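Local coordinates for prophenoloxidase b (Marsupenaeus japonicus, PDB 3WKY), which is a type 3 copper protein, the precursor of a phenoloxidase that probably hydroxylates monophenols and oxidises o-diphenols in crustacean hemolymph, at residues Ile314-Ser319 against Val348-Tyr353. Residues are numbered along the deposited sequence; the frame is centred on the assembly and turned at random. Where two conformers were deposited one is given.
Sequences IHENGS and VNPDVY. With NAG (2-acetamido-2-deoxy-beta-D-glucopyranose), chain G.
Ile-314 meets the 348-353 segment through both backbone polar atoms. Its N gives a nearly straight bond to Tyr-353 OH (2.9 Å), arriving in the plane of the phenol ring. Its CG2 lies 3.4 Å from the same OH. Ile-314 O accepts from Asn-349 ND2 at 2.9 Å; this O lies in the plane of the Asn-349 amide, but ND2 approaches from 50° out of the Ile-314 carbonyl plane, not on a lone pair. From the N-cap of the short helix 350-353, Asn-349 extends this amide to the loop, its CG turned anti to the main-chain N (chi1 -158°). The His-315 ring sits between Val-348 O, 3.7 Å above the centre of one face, and the glycan's O5 over the other. Its ND1 accepts, in the ring plane, from Asn-317 N (3.0 Å). Replacing His-315 by an alanine would probably leave Asn-317 N without this acceptor and open a gap between the sugar and Val-348. His-315 to Gly-318 form a type I turn in the hairpin linking strands 312-314 and 320-322, within the copper-containing domain of the hemocyanin family. Glu-316 N bonds to Val-348 O (3.0 Å), and a water bridges Glu-316 OE1, Asn-349 OD1 and Asp-351 N. Asn-317 carries the N-linked sugar on ND2; its OD1 accepts from Ser-319 N, closing an Asx turn, and from Ser-319 OG in the carbonyl plane (2.8 Å), two bonds that help fix the glycosylated amide's rotation.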
ATOM      1  N   ILE A 314      21.459  21.386 -24.011  1.00 20.67           N
ATOM      2  CA  ILE A 314      21.040  21.637 -25.377  0.58 23.23           C
ATOM      3  C   ILE A 314      20.302  22.966 -25.453  1.00 23.36           C
ATOM      4  O   ILE A 314      19.333  23.209 -24.730  1.00 21.04           O
ATOM      5  CB  ILE A 314      20.215  20.471 -25.981  0.58 26.60           C
ATOM      6  CG1 ILE A 314      19.797  20.814 -27.413  0.58 28.34           C
ATOM      7  CG2 ILE A 314      19.006  20.128 -25.110  0.58 23.98           C
ATOM      8  CD1 ILE A 314      19.263  19.637 -28.198  0.58 32.72           C
ATOM      9  N   HIS A 315      20.790  23.845 -26.319  1.00 22.46           N
ATOM     10  CA  HIS A 315      20.178  25.154 -26.469  1.00 20.48           C
ATOM     11  C   HIS A 315      18.875  25.000 -27.236  1.00 22.52           C
ATOM     12  O   HIS A 315      18.722  24.075 -28.034  1.00 25.14           O
ATOM     13  CB  HIS A 315      21.122  26.107 -27.217  1.00 26.43           C
ATOM     14  CG  HIS A 315      20.807  27.554 -27.003  1.00 29.99           C
ATOM     15  ND1 HIS A 315      19.734  28.176 -27.601  1.00 37.58           N
ATOM     16  CD2 HIS A 315      21.419  28.497 -26.249  1.00 35.20           C
ATOM     17  CE1 HIS A 315      19.695  29.444 -27.224  1.00 34.59           C
ATOM     18  NE2 HIS A 315      20.707  29.664 -26.403  1.00 33.66           N
ATOM     19  N   GLU A 316      17.921  25.886 -26.985  1.00 23.46           N
ATOM     20  CA  GLU A 316      16.668  25.806 -27.725  0.56 27.44           C
ATOM     21  C   GLU A 316      16.911  26.021 -29.215  1.00 34.36           C
ATOM     22  O   GLU A 316      16.117  25.572 -30.042  1.00 31.18           O
ATOM     23  CB  GLU A 316      15.603  26.756 -27.172  0.56 27.65           C
ATOM     24  CG  GLU A 316      15.981  28.221 -27.156  0.56 29.27           C
ATOM     25  CD  GLU A 316      14.880  29.077 -26.559  0.56 39.49           C
ATOM     26  OE1 GLU A 316      13.756  28.556 -26.373  0.56 42.02           O
ATOM     27  OE2 GLU A 316      15.138  30.264 -26.270  0.56 39.53           O
ATOM     28  N   ASN A 317      18.036  26.647 -29.559  1.00 33.68           N
ATOM     29  CA  ASN A 317      18.392  26.813 -30.965  1.00 38.26           C
ATOM     30  C   ASN A 317      19.058  25.584 -31.598  1.00 45.08           C
ATOM     31  O   ASN A 317      19.467  25.628 -32.756  1.00 48.76           O
ATOM     32  CB  ASN A 317      19.169  28.124 -31.224  1.00 35.76           C
ATOM     33  CG  ASN A 317      20.637  28.080 -30.774  1.00 49.56           C
ATOM     34  OD1 ASN A 317      21.175  27.039 -30.389  1.00 42.70           O
ATOM     35  ND2 ASN A 317      21.297  29.240 -30.857  1.00 47.34           N
ATOM     36  N   GLY A 318      19.154  24.494 -30.832  1.00 33.16           N
ATOM     37  CA  GLY A 318      19.657  23.227 -31.339  1.00 35.06           C
ATOM     38  C   GLY A 318      21.125  22.931 -31.052  1.00 36.77           C
ATOM     39  O   GLY A 318      21.563  21.778 -31.108  1.00 38.57           O
ATOM     40  N   SER A 319      21.896  23.962 -30.740  1.00 32.10           N
ATOM     41  CA  SER A 319      23.315  23.754 -30.478  0.59 34.28           C
ATOM     42  C   SER A 319      23.562  23.278 -29.044  1.00 35.24           C
ATOM     43  O   SER A 319      22.718  23.444 -28.164  1.00 31.33           O
ATOM     44  CB  SER A 319      24.120  25.017 -30.785  0.59 37.09           C
ATOM     45  OG  SER A 319      23.754  26.085 -29.932  0.59 38.97           O
ATOM     46  N   VAL A 348      18.867  28.409 -21.012  1.00 18.43           N
ATOM     47  CA  VAL A 348      19.183  28.108 -22.407  1.00 17.75           C
ATOM     48  C   VAL A 348      18.044  27.389 -23.131  1.00 21.79           C
ATOM     49  O   VAL A 348      17.997  27.391 -24.361  1.00 18.82           O
ATOM     50  CB  VAL A 348      20.499  27.308 -22.586  1.00 22.43           C
ATOM     51  CG1 VAL A 348      21.686  28.115 -22.067  1.00 21.49           C
ATOM     52  CG2 VAL A 348      20.414  25.949 -21.892  1.00 20.03           C
ATOM     53  N   ASN A 349      17.110  26.792 -22.392  1.00 19.97           N
ATOM     54  CA  ASN A 349      16.070  26.013 -23.060  1.00 19.17           C
ATOM     55  C   ASN A 349      14.867  25.741 -22.154  1.00 19.54           C
ATOM     56  O   ASN A 349      14.733  24.640 -21.607  1.00 18.29           O
ATOM     57  CB  ASN A 349      16.670  24.688 -23.554  1.00 19.27           C
ATOM     58  CG  ASN A 349      15.867  24.053 -24.679  1.00 23.01           C
ATOM     59  OD1 ASN A 349      14.669  24.301 -24.831  1.00 21.24           O
ATOM     60  ND2 ASN A 349      16.528  23.223 -25.472  1.00 21.10           N
ATOM     61  N   PRO A 350      14.005  26.751 -21.976  1.00 19.97           N
ATOM     62  CA  PRO A 350      12.825  26.625 -21.111  1.00 20.34           C
ATOM     63  C   PRO A 350      11.969  25.408 -21.439  1.00 21.31           C
ATOM     64  O   PRO A 350      11.464  24.765 -20.508  1.00 17.47           O
ATOM     65  CB  PRO A 350      12.046  27.911 -21.408  1.00 24.53           C
ATOM     66  CG  PRO A 350      13.120  28.911 -21.725  1.00 24.68           C
ATOM     67  CD  PRO A 350      14.178  28.131 -22.474  1.00 22.32           C
ATOM     68  N   ASP A 351      11.796  25.090 -22.722  1.00 20.11           N
ATOM     69  CA  ASP A 351      10.884  24.002 -23.101  1.00 22.98           C
ATOM     70  C   ASP A 351      11.419  22.637 -22.676  1.00 20.69           C
ATOM     71  O   ASP A 351      10.652  21.699 -22.466  1.00 20.32           O
ATOM     72  CB  ASP A 351      10.619  23.981 -24.612  1.00 23.79           C
ATOM     73  CG  ASP A 351       9.712  25.105 -25.072  1.00 29.71           C
ATOM     74  OD1 ASP A 351       9.216  25.880 -24.230  1.00 27.60           O
ATOM     75  OD2 ASP A 351       9.473  25.188 -26.293  1.00 28.94           O
ATOM     76  N   VAL A 352      12.737  22.538 -22.549  1.00 15.22           N
ATOM     77  CA  VAL A 352      13.375  21.273 -22.201  1.00 15.89           C
ATOM     78  C   VAL A 352      13.699  21.153 -20.704  1.00 19.88           C
ATOM     79  O   VAL A 352      13.442  20.099 -20.097  1.00 16.65           O
ATOM     80  CB  VAL A 352      14.626  21.038 -23.085  1.00 20.52           C
ATOM     81  CG1 VAL A 352      15.534  19.942 -22.507  1.00 16.27           C
ATOM     82  CG2 VAL A 352      14.173  20.683 -24.506  1.00 19.43           C
ATOM     83  N   TYR A 353      14.235  22.223 -20.106  1.00 17.32           N
ATOM     84  CA  TYR A 353      14.662  22.190 -18.690  1.00 15.13           C
ATOM     85  C   TYR A 353      13.646  22.798 -17.727  1.00 15.33           C
ATOM     86  O   TYR A 353      13.740  22.599 -16.509  1.00 17.55           O
ATOM     87  CB  TYR A 353      16.066  22.829 -18.498  1.00 16.06           C
ATOM     88  CG  TYR A 353      17.095  22.176 -19.374  1.00 17.00           C
ATOM     89  CD1 TYR A 353      17.484  20.861 -19.155  1.00 14.86           C
ATOM     90  CD2 TYR A 353      17.652  22.856 -20.455  1.00 20.04           C
ATOM     91  CE1 TYR A 353      18.417  20.236 -19.981  1.00 17.04           C
ATOM     92  CE2 TYR A 353      18.584  22.248 -21.277  1.00 17.12           C
ATOM     93  CZ  TYR A 353      18.956  20.938 -21.040  1.00 18.34           C
ATOM     94  OH  TYR A 353      19.881  20.329 -21.853  1.00 20.57           O
TER
HETATM   95  C1  NAG G 705      22.640  29.158 -30.332  1.00 50.11           C
HETATM   96  C2  NAG G 705      23.420  29.257 -31.640  1.00 54.58           C
HETATM   97  C3  NAG G 705      24.916  29.329 -31.375  1.00 60.15           C
HETATM   98  C4  NAG G 705      25.234  30.444 -30.387  1.00 71.99           C
HETATM   99  C5  NAG G 705      24.330  30.372 -29.154  1.00 69.42           C
HETATM  100  C6  NAG G 705      24.529  31.592 -28.257  1.00 70.69           C
HETATM  101  C7  NAG G 705      22.812  28.388 -33.806  1.00 59.06           C
HETATM  102  C8  NAG G 705      23.097  27.291 -34.788  1.00 59.88           C
HETATM  103  N2  NAG G 705      23.124  28.153 -32.535  1.00 60.00           N
HETATM  104  O3  NAG G 705      25.584  29.567 -32.593  1.00 75.13           O
HETATM  105  O4  NAG G 705      26.589  30.347 -29.998  1.00 74.37           O
HETATM  106  O5  NAG G 705      22.961  30.272 -29.515  1.00 53.78           O
HETATM  107  O6  NAG G 705      25.709  31.447 -27.496  1.00 73.39           O
HETATM  108  O7  NAG G 705      22.318  29.449 -34.184  1.00 64.98           O
HETATM  109  O   HOH W   1      12.625  26.514 -25.052  1.00 24.03           O